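Local coordinates for protein branched-chain alpha-ketoacid decarboxylase (Lactococcus lactis, PDB 2VBF) that probably decarboxylates branched-chain and aromatic alpha-keto acids to aldehydes, with thiamine diphosphate and magnesium as cofactors, at residues 262-267 and 305-310; 110-115 and 419-424; 311-316 and 559-564. One frame throughout, in Å; residues are numbered along the deposited sequence.

Interaction 1: residues 262-267 and 305-310; sequences LNFGKS and KLTDSS
Asn263 reaches over to the backbone of 305-310, its ND2 donating to Ser309 O at 3.0 Å in a nearly straight bond (170° at the hydrogen). The acceptor lies in the amide plane, whereas the donor is tilted from the carbonyl plane of Ser309. With CG held between backbone N and carbonyl carbon (chi1 63°), the amide also sets OD1 3.2 Å from Ser310 CB, and this buried oxygen has no polar partner in the model. The next side chain departs differently: Phe264 has CG anti to its backbone N (chi1 -177°), which lays the ring beside Lys305, pointing the same way. Lys305 O meets the ring edge 3.5 Å from CD2 of Phe264, while the methyl of Thr307 approaches obliquely. Leu262 CD1 touches Lys305 O at 3.4 Å and, on another flank, Leu306 CD2 at 3.9 Å. Ser310 OG donates to Thr307 OG1 at 2.7 Å, tying the second loop to itself. Two waters bridge the backbones, from Asn263 N to Ser310 O and from Phe264 O to Lys305 N. Both loops leave the carboxyl ends of parallel strands, 259-261 and 298-302, of the central-domain alpha/beta sheet, the first as a type II turn from Asn263 to Lys266.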
ATOM      1  N   LEU A 262     -11.949   6.216  26.424  1.00 13.07           N
ATOM      2  CA  LEU A 262     -11.385   4.929  26.014  1.00 12.93           C
ATOM      3  C   LEU A 262      -9.987   5.213  25.467  1.00 13.25           C
ATOM      4  O   LEU A 262      -9.586   6.375  25.309  1.00 13.90           O
ATOM      5  CB  LEU A 262     -12.250   4.277  24.929  1.00 15.35           C
ATOM      6  CG  LEU A 262     -13.751   4.128  25.188  1.00 14.07           C
ATOM      7  CD1 LEU A 262     -14.382   3.358  24.034  1.00 15.75           C
ATOM      8  CD2 LEU A 262     -14.027   3.445  26.509  1.00 15.44           C
ATOM      9  N   ASN A 263      -9.243   4.165  25.129  1.00 11.81           N
ATOM     10  CA  ASN A 263      -7.986   4.371  24.409  1.00 12.81           C
ATOM     11  C   ASN A 263      -8.233   4.751  22.929  1.00 12.48           C
ATOM     12  O   ASN A 263      -7.321   5.228  22.253  1.00 15.13           O
ATOM     13  CB  ASN A 263      -7.039   3.175  24.571  1.00 14.54           C
ATOM     14  CG  ASN A 263      -7.584   1.885  23.974  1.00 14.85           C
ATOM     15  OD1 ASN A 263      -8.281   1.895  22.954  1.00 15.84           O
ATOM     16  ND2 ASN A 263      -7.244   0.765  24.601  1.00 16.70           N
ATOM     17  N   PHE A 264      -9.472   4.548  22.467  1.00 12.86           N
ATOM     18  CA  PHE A 264      -9.954   4.976  21.145  1.00 12.14           C
ATOM     19  C   PHE A 264     -10.590   6.340  21.390  1.00 13.23           C
ATOM     20  O   PHE A 264     -11.710   6.431  21.880  1.00 13.89           O
ATOM     21  CB  PHE A 264     -10.987   3.974  20.631  1.00 12.07           C
ATOM     22  CG  PHE A 264     -11.532   4.235  19.238  1.00 13.15           C
ATOM     23  CD1 PHE A 264     -10.846   4.986  18.288  1.00 11.52           C
ATOM     24  CD2 PHE A 264     -12.728   3.633  18.868  1.00 12.45           C
ATOM     25  CE1 PHE A 264     -11.374   5.152  16.992  1.00 12.95           C
ATOM     26  CE2 PHE A 264     -13.267   3.792  17.594  1.00 13.49           C
ATOM     27  CZ  PHE A 264     -12.596   4.557  16.655  1.00 10.62           C
ATOM     28  N   GLY A 265      -9.839   7.382  21.065  1.00 12.59           N
ATOM     29  CA  GLY A 265     -10.185   8.734  21.436  1.00 13.65           C
ATOM     30  C   GLY A 265      -9.385   9.284  22.606  1.00 13.67           C
ATOM     31  O   GLY A 265      -9.763  10.309  23.160  1.00 13.94           O
ATOM     32  N   LYS A 266      -8.266   8.645  22.968  1.00 13.34           N
ATOM     33  CA  LYS A 266      -7.412   9.178  24.022  1.00 13.50           C
ATOM     34  C   LYS A 266      -6.966  10.595  23.646  1.00 12.28           C
ATOM     35  O   LYS A 266      -6.551  10.828  22.517  1.00 12.19           O
ATOM     36  CB  LYS A 266      -6.195   8.285  24.252  1.00 12.69           C
ATOM     37  CG  LYS A 266      -5.274   8.764  25.371  1.00 12.52           C
ATOM     38  CD  LYS A 266      -4.180   7.749  25.677  1.00 12.78           C
ATOM     39  CE  LYS A 266      -3.196   8.278  26.698  1.00 12.95           C
ATOM     40  NZ  LYS A 266      -3.736   8.232  28.106  1.00 14.79           N
ATOM     41  N   SER A 267      -7.078  11.504  24.614  1.00 11.84           N
ATOM     42  CA  SER A 267      -6.820  12.947  24.475  1.00 13.31           C
ATOM     43  C   SER A 267      -7.998  13.718  23.857  1.00 13.24           C
ATOM     44  O   SER A 267      -7.847  14.889  23.499  1.00 13.92           O
ATOM     45  CB  SER A 267      -5.478  13.276  23.773  1.00 13.83           C
ATOM     46  OG  SER A 267      -5.530  13.196  22.356  1.00 13.30           O
ATOM     47  N   LYS A 305     -17.088   5.070  20.460  1.00 12.15           N
ATOM     48  CA  LYS A 305     -17.461   3.783  19.899  1.00 13.05           C
ATOM     49  C   LYS A 305     -16.729   2.699  20.661  1.00 12.23           C
ATOM     50  O   LYS A 305     -15.517   2.775  20.835  1.00 13.42           O
ATOM     51  CB  LYS A 305     -17.193   3.674  18.395  1.00 13.83           C
ATOM     52  CG  LYS A 305     -18.104   4.563  17.552  1.00 14.67           C
ATOM     53  CD  LYS A 305     -17.984   4.267  16.065  1.00 14.58           C
ATOM     54  CE  LYS A 305     -18.961   5.094  15.243  1.00 16.37           C
ATOM     55  NZ  LYS A 305     -18.859   4.837  13.775  1.00 15.19           N
ATOM     56  N   LEU A 306     -17.491   1.695  21.089  1.00 14.21           N
ATOM     57  CA  LEU A 306     -16.985   0.600  21.889  1.00 14.19           C
ATOM     58  C   LEU A 306     -16.484  -0.536  20.995  1.00 14.54           C
ATOM     59  O   LEU A 306     -17.272  -1.230  20.369  1.00 15.29           O
ATOM     60  CB  LEU A 306     -18.090   0.099  22.821  1.00 13.58           C
ATOM     61  CG  LEU A 306     -18.627   1.196  23.758  1.00 15.01           C
ATOM     62  CD1 LEU A 306     -20.066   0.889  24.261  1.00 17.58           C
ATOM     63  CD2 LEU A 306     -17.635   1.413  24.903  1.00 15.55           C
ATOM     64  N   THR A 307     -15.164  -0.700  20.941  1.00 12.73           N
ATOM     65  CA  THR A 307     -14.521  -1.682  20.052  1.00 13.56           C
ATOM     66  C   THR A 307     -13.741  -2.708  20.885  1.00 13.25           C
ATOM     67  O   THR A 307     -13.509  -2.495  22.077  1.00 13.58           O
ATOM     68  CB  THR A 307     -13.563  -1.003  19.017  1.00 11.88           C
ATOM     69  OG1 THR A 307     -12.336  -0.606  19.645  1.00 13.41           O
ATOM     70  CG2 THR A 307     -14.240   0.219  18.340  1.00 12.05           C
ATOM     71  N   ASP A 308     -13.296  -3.809  20.270  1.00 14.27           N
ATOM     72  CA  ASP A 308     -12.599  -4.846  21.064  1.00 15.24           C
ATOM     73  C   ASP A 308     -11.384  -4.309  21.836  1.00 16.27           C
ATOM     74  O   ASP A 308     -11.262  -4.527  23.049  1.00 16.49           O
ATOM     75  CB  ASP A 308     -12.250  -6.123  20.244  1.00 14.13           C
ATOM     76  CG  ASP A 308     -11.324  -5.878  19.052  1.00 17.51           C
ATOM     77  OD1 ASP A 308     -11.105  -4.715  18.639  1.00 17.35           O
ATOM     78  OD2 ASP A 308     -10.814  -6.898  18.508  1.00 14.05           O
ATOM     79  N   SER A 309     -10.514  -3.568  21.159  1.00 16.75           N
ATOM     80  CA  SER A 309      -9.246  -3.109  21.759  1.00 17.64           C
ATOM     81  C   SER A 309      -9.409  -1.980  22.788  1.00 17.75           C
ATOM     82  O   SER A 309      -8.487  -1.720  23.569  1.00 18.02           O
ATOM     83  CB  SER A 309      -8.267  -2.658  20.670  1.00 18.96           C
ATOM     84  OG  SER A 309      -8.048  -3.688  19.722  1.00 21.78           O
ATOM     85  N   SER A 310     -10.566  -1.324  22.772  1.00 14.61           N
ATOM     86  CA  SER A 310     -10.864  -0.178  23.640  1.00 15.65           C
ATOM     87  C   SER A 310     -11.863  -0.511  24.757  1.00 15.18           C
ATOM     88  O   SER A 310     -12.269   0.375  25.523  1.00 16.22           O
ATOM     89  CB  SER A 310     -11.400   0.995  22.806  1.00 14.25           C
ATOM     90  OG  SER A 310     -12.561   0.646  22.082  1.00 16.70           O
TER
HETATM   91  O   HOH W   1     -10.025   1.798  26.315  1.00 14.68           O
HETATM   92  O   HOH W   2     -14.369   6.350  20.787  1.00 12.97           O

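Interaction 2: residues 110-115 and 419-424; sequences YAENLP and IGQPLW
Glu112 points its carboxylate into the bend of 419-424, where a single oxygen faces two successive backbone N-H groups. OE2 of Glu112 accepts from Trp424 N at 3.0 Å on its anti lone pair (161° at the hydrogen), and from Leu423 N at 2.9 Å in a weak, bent bond. Its chain, extended beyond CG, crosses that of Gln421 at about a right angle; the carboxylate and amide planes stand 69° apart, with Gln421 CG 3.2 Å from Glu112 OE2. The amide end of Gln421 turns elsewhere, OE1 accepting from Ser426 N, and Glu112 OE1 forms a salt bridge with Arg84, which also binds Gly420 O. Helix 97-111, in the N-terminal cofactor-binding domain, ends here in a Schellman motif with Asn113 as C-prime residue, and meets the loop after strand 417-419 of the C-terminal one. Leu423 slides past Glu112 in the opposite direction and brings CD2 to 3.4 Å from Ala111 O. Ala111 CB meets both neighbours, lying 4.0 Å from Leu423 CD2 and equally far from Trp424 CE3, obliquely to the indole. Asn104 fixes that ring through NE1, and Trp424 O accepts from His136 of the second subunit, a residue of the thiamine diphosphate pocket.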
ATOM      1  N   TYR A 110     -11.562   6.596   7.297  1.00  9.84           N
ATOM      2  CA  TYR A 110     -13.015   6.377   7.363  1.00 10.04           C
ATOM      3  C   TYR A 110     -13.405   5.707   8.687  1.00 10.45           C
ATOM      4  O   TYR A 110     -14.330   6.150   9.386  1.00 10.71           O
ATOM      5  CB  TYR A 110     -13.510   5.545   6.168  1.00 10.67           C
ATOM      6  CG  TYR A 110     -15.018   5.552   6.072  1.00  9.59           C
ATOM      7  CD1 TYR A 110     -15.670   6.535   5.350  1.00  9.66           C
ATOM      8  CD2 TYR A 110     -15.789   4.615   6.756  1.00 10.08           C
ATOM      9  CE1 TYR A 110     -17.066   6.579   5.283  1.00 12.20           C
ATOM     10  CE2 TYR A 110     -17.181   4.639   6.684  1.00 11.83           C
ATOM     11  CZ  TYR A 110     -17.804   5.623   5.949  1.00 12.38           C
ATOM     12  OH  TYR A 110     -19.186   5.644   5.887  1.00 14.59           O
ATOM     13  N   ALA A 111     -12.696   4.639   9.028  1.00  9.57           N
ATOM     14  CA  ALA A 111     -12.974   3.901  10.256  1.00  9.74           C
ATOM     15  C   ALA A 111     -12.911   4.801  11.502  1.00 10.80           C
ATOM     16  O   ALA A 111     -13.810   4.773  12.336  1.00 12.27           O
ATOM     17  CB  ALA A 111     -12.022   2.706  10.391  1.00  9.51           C
ATOM     18  N   GLU A 112     -11.843   5.592  11.623  1.00 10.31           N
ATOM     19  CA  GLU A 112     -11.643   6.426  12.810  1.00 11.13           C
ATOM     20  C   GLU A 112     -12.101   7.868  12.583  1.00 11.63           C
ATOM     21  O   GLU A 112     -11.892   8.737  13.429  1.00 11.75           O
ATOM     22  CB  GLU A 112     -10.193   6.317  13.284  1.00 11.27           C
ATOM     23  CG  GLU A 112      -9.828   4.824  13.533  1.00 10.94           C
ATOM     24  CD  GLU A 112      -8.740   4.581  14.562  1.00 10.33           C
ATOM     25  OE1 GLU A 112      -8.192   5.548  15.134  1.00 11.14           O
ATOM     26  OE2 GLU A 112      -8.433   3.382  14.778  1.00 11.20           O
ATOM     27  N   ASN A 113     -12.738   8.107  11.435  1.00 10.92           N
ATOM     28  CA  ASN A 113     -13.491   9.340  11.176  1.00 11.41           C
ATOM     29  C   ASN A 113     -12.626  10.609  11.117  1.00 11.07           C
ATOM     30  O   ASN A 113     -12.853  11.561  11.881  1.00 12.45           O
ATOM     31  CB  ASN A 113     -14.618   9.486  12.221  1.00 12.08           C
ATOM     32  CG  ASN A 113     -15.847  10.204  11.682  1.00 12.21           C
ATOM     33  OD1 ASN A 113     -16.934   9.622  11.630  1.00 14.27           O
ATOM     34  ND2 ASN A 113     -15.695  11.474  11.309  1.00 12.68           N
ATOM     35  N   LEU A 114     -11.641  10.613  10.217  1.00 11.62           N
ATOM     36  CA  LEU A 114     -10.776  11.782   9.994  1.00 11.55           C
ATOM     37  C   LEU A 114     -11.058  12.472   8.659  1.00 10.38           C
ATOM     38  O   LEU A 114     -11.254  11.812   7.626  1.00 12.19           O
ATOM     39  CB  LEU A 114      -9.290  11.420  10.067  1.00 12.14           C
ATOM     40  CG  LEU A 114      -8.745  11.059  11.450  1.00 12.43           C
ATOM     41  CD1 LEU A 114      -9.246  12.039  12.530  1.00 13.66           C
ATOM     42  CD2 LEU A 114      -9.073   9.618  11.820  1.00 12.66           C
ATOM     43  N   PRO A 115     -11.130  13.816   8.694  1.00 10.02           N
ATOM     44  CA  PRO A 115     -11.497  14.623   7.539  1.00 11.92           C
ATOM     45  C   PRO A 115     -10.357  14.789   6.546  1.00 12.65           C
ATOM     46  O   PRO A 115      -9.709  15.843   6.482  1.00 12.24           O
ATOM     47  CB  PRO A 115     -11.951  15.946   8.171  1.00 12.30           C
ATOM     48  CG  PRO A 115     -11.178  16.033   9.411  1.00 11.90           C
ATOM     49  CD  PRO A 115     -10.992  14.625   9.916  1.00 12.35           C
ATOM     50  N   ILE A 419      -1.997  10.180  19.666  1.00 10.83           N
ATOM     51  CA  ILE A 419      -2.465   9.578  18.438  1.00 11.32           C
ATOM     52  C   ILE A 419      -2.197   8.063  18.504  1.00 10.58           C
ATOM     53  O   ILE A 419      -1.060   7.619  18.676  1.00 11.52           O
ATOM     54  CB  ILE A 419      -1.814  10.186  17.204  1.00 10.92           C
ATOM     55  CG1 ILE A 419      -2.263  11.637  17.031  1.00 12.42           C
ATOM     56  CG2 ILE A 419      -2.159   9.321  15.968  1.00 11.76           C
ATOM     57  CD1 ILE A 419      -1.608  12.365  15.842  1.00 11.88           C
ATOM     58  N   GLY A 420      -3.281   7.304  18.430  1.00 12.27           N
ATOM     59  CA  GLY A 420      -3.258   5.853  18.306  1.00 11.82           C
ATOM     60  C   GLY A 420      -4.446   5.448  17.439  1.00 12.31           C
ATOM     61  O   GLY A 420      -5.407   6.201  17.292  1.00  9.90           O
ATOM     62  N   GLN A 421      -4.377   4.253  16.865  1.00 10.33           N
ATOM     63  CA  GLN A 421      -5.347   3.818  15.856  1.00 10.83           C
ATOM     64  C   GLN A 421      -5.901   2.443  16.239  1.00 10.34           C
ATOM     65  O   GLN A 421      -5.711   1.473  15.518  1.00 10.35           O
ATOM     66  CB  GLN A 421      -4.657   3.782  14.492  1.00 11.51           C
ATOM     67  CG  GLN A 421      -5.579   3.739  13.288  1.00 10.22           C
ATOM     68  CD  GLN A 421      -4.848   3.400  12.006  1.00 12.47           C
ATOM     69  OE1 GLN A 421      -3.970   2.523  11.989  1.00 13.31           O
ATOM     70  NE2 GLN A 421      -5.198   4.084  10.922  1.00 11.49           N
ATOM     71  N   PRO A 422      -6.593   2.351  17.383  1.00 11.42           N
ATOM     72  CA  PRO A 422      -7.005   1.026  17.883  1.00 10.86           C
ATOM     73  C   PRO A 422      -8.123   0.311  17.130  1.00 11.65           C
ATOM     74  O   PRO A 422      -8.239  -0.915  17.251  1.00 11.99           O
ATOM     75  CB  PRO A 422      -7.461   1.326  19.313  1.00 11.04           C
ATOM     76  CG  PRO A 422      -7.887   2.756  19.282  1.00 10.74           C
ATOM     77  CD  PRO A 422      -6.993   3.431  18.303  1.00 11.97           C
ATOM     78  N   LEU A 423      -8.964   1.050  16.407  1.00 10.17           N
ATOM     79  CA  LEU A 423     -10.018   0.416  15.607  1.00  9.95           C
ATOM     80  C   LEU A 423      -9.437  -0.138  14.293  1.00 10.82           C
ATOM     81  O   LEU A 423      -9.510  -1.339  14.022  1.00  9.82           O
ATOM     82  CB  LEU A 423     -11.169   1.390  15.312  1.00 10.23           C
ATOM     83  CG  LEU A 423     -12.198   0.865  14.300  1.00 10.66           C
ATOM     84  CD1 LEU A 423     -12.791  -0.501  14.744  1.00 13.01           C
ATOM     85  CD2 LEU A 423     -13.313   1.894  14.058  1.00  9.50           C
ATOM     86  N   TRP A 424      -8.874   0.734  13.461  1.00 10.85           N
ATOM     87  CA  TRP A 424      -8.362   0.273  12.183  1.00  9.28           C
ATOM     88  C   TRP A 424      -7.095  -0.560  12.400  1.00  9.63           C
ATOM     89  O   TRP A 424      -6.982  -1.666  11.873  1.00 11.35           O
ATOM     90  CB  TRP A 424      -8.157   1.415  11.191  1.00  9.84           C
ATOM     91  CG  TRP A 424      -7.927   0.934   9.779  1.00  9.80           C
ATOM     92  CD1 TRP A 424      -6.850   1.217   8.987  1.00 10.11           C
ATOM     93  CD2 TRP A 424      -8.774   0.066   9.003  1.00  9.86           C
ATOM     94  NE1 TRP A 424      -6.982   0.602   7.760  1.00 10.74           N
ATOM     95  CE2 TRP A 424      -8.152  -0.114   7.744  1.00 10.24           C
ATOM     96  CE3 TRP A 424     -10.013  -0.550   9.241  1.00 10.91           C
ATOM     97  CZ2 TRP A 424      -8.718  -0.905   6.737  1.00 10.02           C
ATOM     98  CZ3 TRP A 424     -10.575  -1.324   8.245  1.00 10.50           C
ATOM     99  CH2 TRP A 424      -9.924  -1.512   7.019  1.00 10.01           C
TER

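Interaction 3: residues 311-316 and 559-564; sequences TGAFTH and KKMGKL
Ala313 meets Met561 and Leu564, two residues one turn apart on helix 556-568, and the contact is wholly one of van der Waals packing. Among the apolar pairs, Ala313 CB lies 3.8 Å from Leu564 CB and 3.9 Å from Met561 CE, so the small methyl touches both larger side chains. Met561 leaves the helix with CG anti to the backbone N (chi1 -163°) and then bends at chi2 (66°), which swings its thioether alongside the loop.

A second group of contacts sets side chains against backbone. Met561 CE approaches Ala313 N to 3.6 Å, and the sulfur of the same residue rests 4.0 Å from Gly312 CA. Leu564 extends CD1 to 3.6 Å from Gly312 O. The helix thus touches the peptide between Gly312 and Ala313 as well as the alanine methyl.

The hydrogen bonds that shape the surface met by the helix lie within the loop. Gly312, Ala313 and Phe314 all have positive phi, and Thr315 N donates to Thr311 O at 2.9 Å, closing a left-handed alpha turn. Inside it, Phe314 N donates to Thr311 OG1 at 2.8 Å in an ST motif. Thr311 OG1 is bonded also to Thr307 O, and Thr315 OG1 to Lys283 N, which anchors the turn to the loops around it.

Beyond the turn, Phe314 packs on Phe133 of the second subunit, while Lys563 NZ binds Glu487 O. The turn belongs to the connection between strands 298-302 and 323-326, neighbours in the central-domain sheet, and helix 556-568, the last helix of the chain, lies against it after the final strand, 542-548, of the C-terminal sheet.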
ATOM      1  N   THR A 311     -12.253  -1.782  24.864  1.00 15.70           N
ATOM      2  CA  THR A 311     -13.177  -2.232  25.914  1.00 15.83           C
ATOM      3  C   THR A 311     -12.707  -3.501  26.648  1.00 16.82           C
ATOM      4  O   THR A 311     -13.512  -4.190  27.278  1.00 16.66           O
ATOM      5  CB  THR A 311     -14.612  -2.463  25.359  1.00 16.33           C
ATOM      6  OG1 THR A 311     -14.602  -3.511  24.377  1.00 15.55           O
ATOM      7  CG2 THR A 311     -15.169  -1.182  24.763  1.00 17.80           C
ATOM      8  N   GLY A 312     -11.404  -3.792  26.585  1.00 17.26           N
ATOM      9  CA  GLY A 312     -10.863  -5.018  27.176  1.00 17.38           C
ATOM     10  C   GLY A 312     -11.562  -6.249  26.626  1.00 18.95           C
ATOM     11  O   GLY A 312     -11.949  -7.144  27.389  1.00 18.76           O
ATOM     12  N   ALA A 313     -11.749  -6.263  25.300  1.00 19.29           N
ATOM     13  CA  ALA A 313     -12.476  -7.319  24.573  1.00 18.62           C
ATOM     14  C   ALA A 313     -13.943  -7.428  25.006  1.00 19.54           C
ATOM     15  O   ALA A 313     -14.443  -8.517  25.326  1.00 17.80           O
ATOM     16  CB  ALA A 313     -11.753  -8.678  24.686  1.00 18.89           C
ATOM     17  N   PHE A 314     -14.613  -6.278  25.002  1.00 17.60           N
ATOM     18  CA  PHE A 314     -16.042  -6.171  25.266  1.00 18.07           C
ATOM     19  C   PHE A 314     -16.412  -6.597  26.692  1.00 17.44           C
ATOM     20  O   PHE A 314     -17.462  -7.197  26.908  1.00 19.59           O
ATOM     21  CB  PHE A 314     -16.833  -6.981  24.234  1.00 17.22           C
ATOM     22  CG  PHE A 314     -16.489  -6.644  22.796  1.00 17.88           C
ATOM     23  CD1 PHE A 314     -16.775  -5.395  22.277  1.00 17.31           C
ATOM     24  CD2 PHE A 314     -15.887  -7.581  21.969  1.00 17.74           C
ATOM     25  CE1 PHE A 314     -16.486  -5.085  20.950  1.00 17.50           C
ATOM     26  CE2 PHE A 314     -15.593  -7.275  20.638  1.00 17.58           C
ATOM     27  CZ  PHE A 314     -15.887  -6.023  20.138  1.00 18.03           C
ATOM     28  N   THR A 315     -15.556  -6.261  27.656  1.00 16.88           N
ATOM     29  CA  THR A 315     -15.823  -6.548  29.075  1.00 17.36           C
ATOM     30  C   THR A 315     -16.259  -5.294  29.858  1.00 18.15           C
ATOM     31  O   THR A 315     -16.176  -5.264  31.083  1.00 19.92           O
ATOM     32  CB  THR A 315     -14.588  -7.174  29.758  1.00 16.24           C
ATOM     33  OG1 THR A 315     -13.449  -6.325  29.602  1.00 17.45           O
ATOM     34  CG2 THR A 315     -14.273  -8.556  29.165  1.00 16.67           C
ATOM     35  N   HIS A 316     -16.707  -4.273  29.132  1.00 19.08           N
ATOM     36  CA  HIS A 316     -17.283  -3.057  29.708  1.00 18.71           C
ATOM     37  C   HIS A 316     -18.660  -3.318  30.321  1.00 19.45           C
ATOM     38  O   HIS A 316     -19.343  -4.286  29.966  1.00 20.03           O
ATOM     39  CB  HIS A 316     -17.397  -1.965  28.636  1.00 18.27           C
ATOM     40  CG  HIS A 316     -18.224  -2.364  27.449  1.00 18.72           C
ATOM     41  ND1 HIS A 316     -17.827  -3.346  26.566  1.00 19.84           N
ATOM     42  CD2 HIS A 316     -19.420  -1.916  26.999  1.00 20.35           C
ATOM     43  CE1 HIS A 316     -18.745  -3.488  25.627  1.00 19.90           C
ATOM     44  NE2 HIS A 316     -19.723  -2.634  25.867  1.00 20.50           N
ATOM     45  N   LYS A 559      -0.122  -8.185  28.214  1.00 22.53           N
ATOM     46  CA  LYS A 559      -0.096  -9.554  28.720  1.00 24.32           C
ATOM     47  C   LYS A 559      -1.523 -10.066  28.898  1.00 24.36           C
ATOM     48  O   LYS A 559      -1.808 -11.228  28.615  1.00 24.72           O
ATOM     49  CB  LYS A 559       0.678  -9.639  30.039  1.00 25.49           C
ATOM     50  CG  LYS A 559       2.179  -9.453  29.868  1.00 27.42           C
ATOM     51  CD  LYS A 559       2.941  -9.748  31.150  1.00 29.07           C
ATOM     52  CE  LYS A 559       3.022 -11.247  31.461  1.00 31.95           C
ATOM     53  NZ  LYS A 559       3.657 -12.036  30.362  1.00 33.00           N
ATOM     54  N   LYS A 560      -2.422  -9.186  29.336  1.00 23.62           N
ATOM     55  CA  LYS A 560      -3.825  -9.548  29.537  1.00 24.02           C
ATOM     56  C   LYS A 560      -4.597  -9.545  28.220  1.00 23.28           C
ATOM     57  O   LYS A 560      -5.340 -10.473  27.924  1.00 21.02           O
ATOM     58  CB  LYS A 560      -4.478  -8.597  30.535  1.00 25.07           C
ATOM     59  CG  LYS A 560      -3.812  -8.601  31.909  1.00 26.51           C
ATOM     60  CD  LYS A 560      -4.436  -7.573  32.832  1.00 28.22           C
ATOM     61  CE  LYS A 560      -3.759  -7.561  34.199  1.00 30.47           C
ATOM     62  NZ  LYS A 560      -3.919  -8.876  34.910  1.00 33.51           N
ATOM     63  N   MET A 561      -4.396  -8.502  27.424  1.00 21.95           N
ATOM     64  CA  MET A 561      -5.154  -8.335  26.181  1.00 22.75           C
ATOM     65  C   MET A 561      -4.796  -9.367  25.104  1.00 22.88           C
ATOM     66  O   MET A 561      -5.647  -9.748  24.272  1.00 21.46           O
ATOM     67  CB  MET A 561      -4.943  -6.920  25.648  1.00 23.24           C
ATOM     68  CG  MET A 561      -5.951  -6.515  24.630  1.00 25.72           C
ATOM     69  SD  MET A 561      -7.619  -6.366  25.292  1.00 27.34           S
ATOM     70  CE  MET A 561      -8.553  -6.596  23.771  1.00 26.50           C
ATOM     71  N   GLY A 562      -3.536  -9.800  25.096  1.00 22.66           N
ATOM     72  CA  GLY A 562      -3.069 -10.827  24.162  1.00 22.78           C
ATOM     73  C   GLY A 562      -3.906 -12.090  24.275  1.00 22.99           C
ATOM     74  O   GLY A 562      -4.293 -12.684  23.264  1.00 22.36           O
ATOM     75  N   LYS A 563      -4.193 -12.484  25.516  1.00 22.51           N
ATOM     76  CA  LYS A 563      -4.956 -13.698  25.774  1.00 22.83           C
ATOM     77  C   LYS A 563      -6.434 -13.517  25.405  1.00 21.86           C
ATOM     78  O   LYS A 563      -7.098 -14.467  24.992  1.00 22.13           O
ATOM     79  CB  LYS A 563      -4.778 -14.120  27.239  1.00 24.86           C
ATOM     80  CG  LYS A 563      -3.312 -14.422  27.618  1.00 26.19           C
ATOM     81  CD  LYS A 563      -2.768 -15.624  26.844  1.00 28.63           C
ATOM     82  CE  LYS A 563      -1.275 -15.878  27.074  1.00 29.02           C
ATOM     83  NZ  LYS A 563      -0.407 -15.311  25.989  1.00 29.36           N
ATOM     84  N   LEU A 564      -6.936 -12.288  25.519  1.00 21.79           N
ATOM     85  CA  LEU A 564      -8.316 -11.994  25.158  1.00 20.82           C
ATOM     86  C   LEU A 564      -8.495 -11.961  23.642  1.00 20.77           C
ATOM     87  O   LEU A 564      -9.532 -12.409  23.143  1.00 20.11           O
ATOM     88  CB  LEU A 564      -8.779 -10.684  25.796  1.00 19.66           C
ATOM     89  CG  LEU A 564      -8.754 -10.688  27.331  1.00 20.12           C
ATOM     90  CD1 LEU A 564      -9.178  -9.332  27.896  1.00 20.47           C
ATOM     91  CD2 LEU A 564      -9.650 -11.804  27.864  1.00 21.18           C
TER

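In the fold
The three contacts form a row, with interaction 1 in the middle: its centre is 10 Å from that of interaction 2 and 12 Å from that of interaction 3, whereas those two are 20 Å apart and do not touch. Phe264 joins interaction 1 to interaction 2 by packing on Glu112, Pro422 and Leu423; towards interaction 3, Asp308 O is probably hydrogen-bonded to Ala313 N. Along the chain, interaction 1 is nested within the loop closed by interaction 2, whose segments alternate with those of interaction 3. Central-domain loops thereby meet both cofactor-binding domains and the C-terminal helix, linking the three domains of the subunit close to its dimer interface.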